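Vanadium-dependent haloperoxidase (Zobellia galactanivorans, PDB 4CIT) probably uses bound vanadate and hydrogen peroxide to oxidise halides, with iodide as the halide it is named for. Local coordinates at residues 75-80 with 305-310; 39-44 with 312-317. All coordinates share one frame; numbering follows the deposited sequence.

Interaction 1 (75-80 with 305-310); sequences EIVAAT and SDFAKT. With NA (sodium ion), chain G.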
# COMPACT_ATOMS: atom_id res chain seq x y z
N GLU A 75 -3.58 17.29 -5.75
CA GLU A 75 -4.53 18.40 -5.97
C GLU A 75 -3.87 19.75 -6.33
O GLU A 75 -4.41 20.56 -7.11
CB GLU A 75 -5.51 18.58 -4.82
CG GLU A 75 -6.49 17.42 -4.68
CD GLU A 75 -7.41 17.32 -5.94
OE1 GLU A 75 -8.24 18.24 -6.26
OE2 GLU A 75 -7.17 16.42 -6.73
N ILE A 76 -2.79 20.04 -5.72
CA ILE A 76 -1.98 21.26 -6.05
C ILE A 76 -1.53 21.27 -7.49
O ILE A 76 -1.74 22.26 -8.25
CB ILE A 76 -0.86 21.49 -5.05
CG1 ILE A 76 -1.43 21.90 -3.70
CG2 ILE A 76 0.07 22.61 -5.61
CD1 ILE A 76 -0.40 21.82 -2.56
N VAL A 77 -0.99 20.14 -7.93
CA VAL A 77 -0.68 19.95 -9.32
C VAL A 77 -1.84 20.10 -10.25
O VAL A 77 -1.76 20.88 -11.23
CB VAL A 77 0.03 18.63 -9.55
CG1 VAL A 77 0.22 18.35 -11.03
CG2 VAL A 77 1.34 18.66 -8.87
N ALA A 78 -2.97 19.46 -9.98
CA ALA A 78 -4.18 19.53 -10.80
C ALA A 78 -4.76 20.99 -10.90
O ALA A 78 -5.27 21.41 -11.94
CB ALA A 78 -5.23 18.63 -10.28
N ALA A 79 -4.60 21.72 -9.85
CA ALA A 79 -5.18 23.05 -9.83
C ALA A 79 -4.39 23.99 -10.75
O ALA A 79 -4.86 25.10 -11.12
CB ALA A 79 -5.14 23.57 -8.42
N THR A 80 -3.15 23.63 -11.02
CA THR A 80 -2.21 24.48 -11.66
C THR A 80 -1.61 23.92 -12.93
O THR A 80 -0.76 24.52 -13.49
CB THR A 80 -1.06 24.84 -10.72
OG1 THR A 80 -0.34 23.69 -10.23
CG2 THR A 80 -1.61 25.63 -9.54
N SER A 305 10.21 10.31 -15.30
CA SER A 305 8.92 10.99 -15.23
C SER A 305 9.09 12.29 -14.43
O SER A 305 9.82 12.31 -13.39
CB SER A 305 7.94 10.11 -14.45
OG SER A 305 7.67 8.92 -15.22
N ASP A 306 8.46 13.35 -14.95
CA ASP A 306 8.57 14.64 -14.31
C ASP A 306 7.74 14.70 -12.97
O ASP A 306 7.12 13.72 -12.56
CB ASP A 306 8.28 15.79 -15.29
CG ASP A 306 6.85 15.89 -15.70
OD1 ASP A 306 5.96 15.26 -15.10
OD2 ASP A 306 6.56 16.65 -16.70
N PHE A 307 7.78 15.81 -12.27
CA PHE A 307 7.13 15.91 -10.98
C PHE A 307 5.67 15.54 -11.07
O PHE A 307 5.13 14.78 -10.23
CB PHE A 307 7.27 17.33 -10.44
CG PHE A 307 6.79 17.46 -9.02
CD1 PHE A 307 5.44 17.79 -8.71
CD2 PHE A 307 7.67 17.27 -7.94
CE1 PHE A 307 5.01 17.95 -7.42
CE2 PHE A 307 7.24 17.47 -6.64
CZ PHE A 307 5.91 17.70 -6.36
N ALA A 308 4.93 16.16 -12.00
CA ALA A 308 3.51 15.91 -12.15
C ALA A 308 3.15 14.49 -12.54
O ALA A 308 2.21 13.94 -11.97
CB ALA A 308 2.84 16.90 -13.10
N LYS A 309 3.90 13.89 -13.46
CA LYS A 309 3.65 12.52 -13.90
C LYS A 309 3.96 11.54 -12.75
O LYS A 309 3.22 10.62 -12.50
CB LYS A 309 4.48 12.18 -15.10
CG LYS A 309 4.45 10.75 -15.59
CD LYS A 309 3.10 10.32 -16.00
CE LYS A 309 3.20 8.93 -16.70
NZ LYS A 309 3.96 8.93 -17.99
N THR A 310 5.02 11.82 -12.06
CA THR A 310 5.38 11.01 -10.85
C THR A 310 4.24 11.03 -9.84
O THR A 310 3.83 9.99 -9.31
CB THR A 310 6.68 11.49 -10.21
OG1 THR A 310 7.72 11.31 -11.13
CG2 THR A 310 7.04 10.68 -8.92
NA NA G . -5.76 20.82 -14.02
O HOH W 1 -8.40 20.77 -12.84
O HOH W 2 -5.92 23.07 -14.63
O HOH W 3 -6.95 20.45 -16.06

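Interaction 2 (39-44 with 312-317); sequences EELDAS and FAYTKA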
# COMPACT_ATOMS: atom_id res chain seq x y z
N GLU A 39 12.44 13.69 -6.98
CA GLU A 39 13.20 13.04 -5.88
C GLU A 39 12.92 13.64 -4.47
O GLU A 39 13.14 12.95 -3.48
CB GLU A 39 14.67 12.95 -6.23
CG GLU A 39 14.93 12.02 -7.46
CD GLU A 39 14.82 12.61 -8.89
OE1 GLU A 39 14.32 13.76 -9.19
OE2 GLU A 39 15.27 11.88 -9.78
N GLU A 40 12.42 14.89 -4.39
CA GLU A 40 12.08 15.43 -3.14
C GLU A 40 10.76 14.84 -2.61
O GLU A 40 10.56 14.67 -1.41
CB GLU A 40 12.05 16.97 -3.21
CG GLU A 40 13.52 17.42 -3.19
CD GLU A 40 13.79 18.74 -3.80
OE1 GLU A 40 12.90 19.26 -4.51
OE2 GLU A 40 14.93 19.24 -3.60
N LEU A 41 9.84 14.54 -3.53
CA LEU A 41 8.65 13.79 -3.13
C LEU A 41 9.09 12.41 -2.62
O LEU A 41 8.61 11.91 -1.56
CB LEU A 41 7.74 13.71 -4.32
CG LEU A 41 6.45 12.90 -4.20
CD1 LEU A 41 5.57 13.41 -3.10
CD2 LEU A 41 5.69 12.91 -5.54
N ASP A 42 9.99 11.77 -3.39
CA ASP A 42 10.48 10.48 -2.96
C ASP A 42 11.12 10.51 -1.56
O ASP A 42 11.01 9.53 -0.81
CB ASP A 42 11.52 9.89 -3.97
CG ASP A 42 10.92 9.49 -5.32
OD1 ASP A 42 9.66 9.25 -5.37
OD2 ASP A 42 11.72 9.38 -6.30
N ALA A 43 11.87 11.57 -1.27
CA ALA A 43 12.47 11.78 0.04
C ALA A 43 11.39 11.71 1.16
O ALA A 43 11.56 11.07 2.18
CB ALA A 43 13.26 13.07 0.06
N SER A 44 10.27 12.41 0.98
CA SER A 44 9.20 12.38 1.94
C SER A 44 8.58 10.99 2.11
O SER A 44 8.42 10.51 3.25
CB SER A 44 8.11 13.39 1.53
OG SER A 44 7.05 13.49 2.46
N PHE A 312 1.01 11.90 -10.22
CA PHE A 312 -0.07 11.19 -10.82
C PHE A 312 0.04 9.69 -10.58
O PHE A 312 -0.92 9.07 -10.12
CB PHE A 312 -0.04 11.51 -12.29
CG PHE A 312 -0.86 10.64 -13.17
CD1 PHE A 312 -2.19 10.81 -13.28
CD2 PHE A 312 -0.22 9.74 -14.00
CE1 PHE A 312 -2.93 10.00 -14.16
CE2 PHE A 312 -0.94 9.00 -14.91
CZ PHE A 312 -2.29 9.08 -14.97
N ALA A 313 1.16 9.12 -10.87
CA ALA A 313 1.30 7.73 -10.72
C ALA A 313 1.19 7.26 -9.24
O ALA A 313 0.49 6.25 -8.89
CB ALA A 313 2.60 7.27 -11.31
N TYR A 314 1.90 7.99 -8.35
CA TYR A 314 1.86 7.62 -6.95
C TYR A 314 0.46 7.78 -6.36
O TYR A 314 0.03 7.01 -5.49
CB TYR A 314 2.83 8.44 -6.09
CG TYR A 314 4.25 8.34 -6.42
CD1 TYR A 314 4.74 7.43 -7.31
CD2 TYR A 314 5.16 9.12 -5.76
CE1 TYR A 314 6.12 7.34 -7.56
CE2 TYR A 314 6.54 9.02 -5.96
CZ TYR A 314 7.00 8.14 -6.92
OH TYR A 314 8.35 8.09 -7.25
N THR A 315 -0.29 8.78 -6.80
CA THR A 315 -1.61 9.00 -6.32
C THR A 315 -2.58 7.99 -6.76
O THR A 315 -3.33 7.42 -5.93
CB THR A 315 -2.06 10.43 -6.68
OG1 THR A 315 -1.08 11.35 -6.13
CG2 THR A 315 -3.38 10.72 -6.02
N LYS A 316 -2.55 7.66 -8.05
CA LYS A 316 -3.47 6.64 -8.54
C LYS A 316 -3.14 5.26 -7.83
O LYS A 316 -4.09 4.56 -7.42
CB LYS A 316 -3.43 6.56 -10.05
CG LYS A 316 -4.63 5.87 -10.65
CD LYS A 316 -4.61 5.76 -12.17
CE LYS A 316 -4.55 7.03 -12.93
NZ LYS A 316 -4.93 6.86 -14.39
N ALA A 317 -1.89 4.95 -7.67
CA ALA A 317 -1.45 3.68 -7.02
C ALA A 317 -1.82 3.61 -5.54
O ALA A 317 -2.40 2.59 -5.05
CB ALA A 317 0.01 3.39 -7.23

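Interaction 1 (75-80 with 305-310)
V77, near the C-terminal end of helix 59-80, meets F307 and A308 in the first turn of helix 307-335, and its two methyls divide the work. CG1 stands anti to the backbone N (chi1 173°) and butts against the CB methyl of A308 at 3.6 Å. The other branch, CG2, lies anti to the carbonyl carbon and comes in at the edge of the F307 ring, near its plane, with CE1 4.0 Å away. A beta-branched valine suits this place because its fork serves two neighbours at once, and the small A308 lets the backbones draw together, to 6.5 Å between the CA atoms of V77 and A308. F307 reaches V77 with its ring edge while the ring also packs on A112 and V113 of helix 108-123.

The start of the second helix is fixed by D306 as N-cap: K309 N donates to D306 OD1 over 3.0 Å, with an N-H...O angle of 166°. One turn on, T310 OG1 bonds to D306 O from above the carbonyl plane, so that oxygen takes two donors, T310 N being the other. In the other segment T80 OG1 returns to I76 O one turn earlier, at 2.8 Å, and A78 O coordinates the sodium ion at 2.2 Å, joined by the carbonyl oxygens of N81 and Y84 and by water.

Between residues 75-80 and 305-310 the contact is made by carbon atoms alone, which is consistent with shape fit and burial of apolar surface, rather than polar bonds, joining these two turns.

Interaction 2 (39-44 with 312-317)
Y314 spans the gap between two helices of the alpha-helical vanadium haloperoxidase fold, reaching from helix 307-335, whose residues 312-317 fall within the PAP2 superfamily range, to D42 and L41 on helix 38-55. The backbones are well separated, 9.9 Å between the CA atoms of D42 and Y314, so a long, rigid side chain with a polar end suits the position. With CG anti to its own carbonyl carbon (chi1 -60°), the tyrosine sends its ring across to the other helix.

The side chains of D42 and Y314 meet nearly perpendicular, yet their flat groups are only moderately inclined, the carboxylate plane lying 33° from the ring plane. D42 OD1 sits at the ring edge, in its plane, and receives the hydroxyl proton of Y314 on its syn lone pair. An aspartate is short enough to hold its carboxylate close to its helix, and its second oxygen, OD2, forms a salt bridge with R301. That pairing probably compensates the buried charge and limits rotation of the carboxylate.

L41 touches the CD2-CE2 flank of the ring, nearer the tyrosine's backbone than the hydroxyl. Leucine and tyrosine run alongside each other, pointing oppositely, and the L41 CD2 methyl approaches obliquely, 3.8 Å from Y314 CD2 and 4.0 Å from Y314 CE2. Leucine fits because this part of the tyrosine is hydrocarbon; A296 and A300 of helix 288-302 also touch the tyrosine side chain. A phenylalanine in place of Y314 would probably keep the leucine contact but leave D42 OD1 without its hydroxyl donor in a buried setting.

The bond itself is short: Y314 OH lies 2.6 Å from D42 OD1, with Y314 CE2 at 3.2 Å from the same oxygen.

In the fold
Helix 307-335 is common to both contacts: its first turn meets helix 59-80 in interaction 1, and its next turns meet helix 38-55 in interaction 2. Those two partners are successive helices near the N-terminus, so interaction 1 is nested inside the chain loop closed by interaction 2. The centres lie about 10 Å apart, both off to one side of the molecule's middle, and the contacts touch where T310 CG2 packs 4.3 Å from L41 CD2. R301 also connects them, bonding to T310 and pairing with D42. Together they join the N-terminal helices to the start of the long helix that later carries K332, a vanadate-pocket residue.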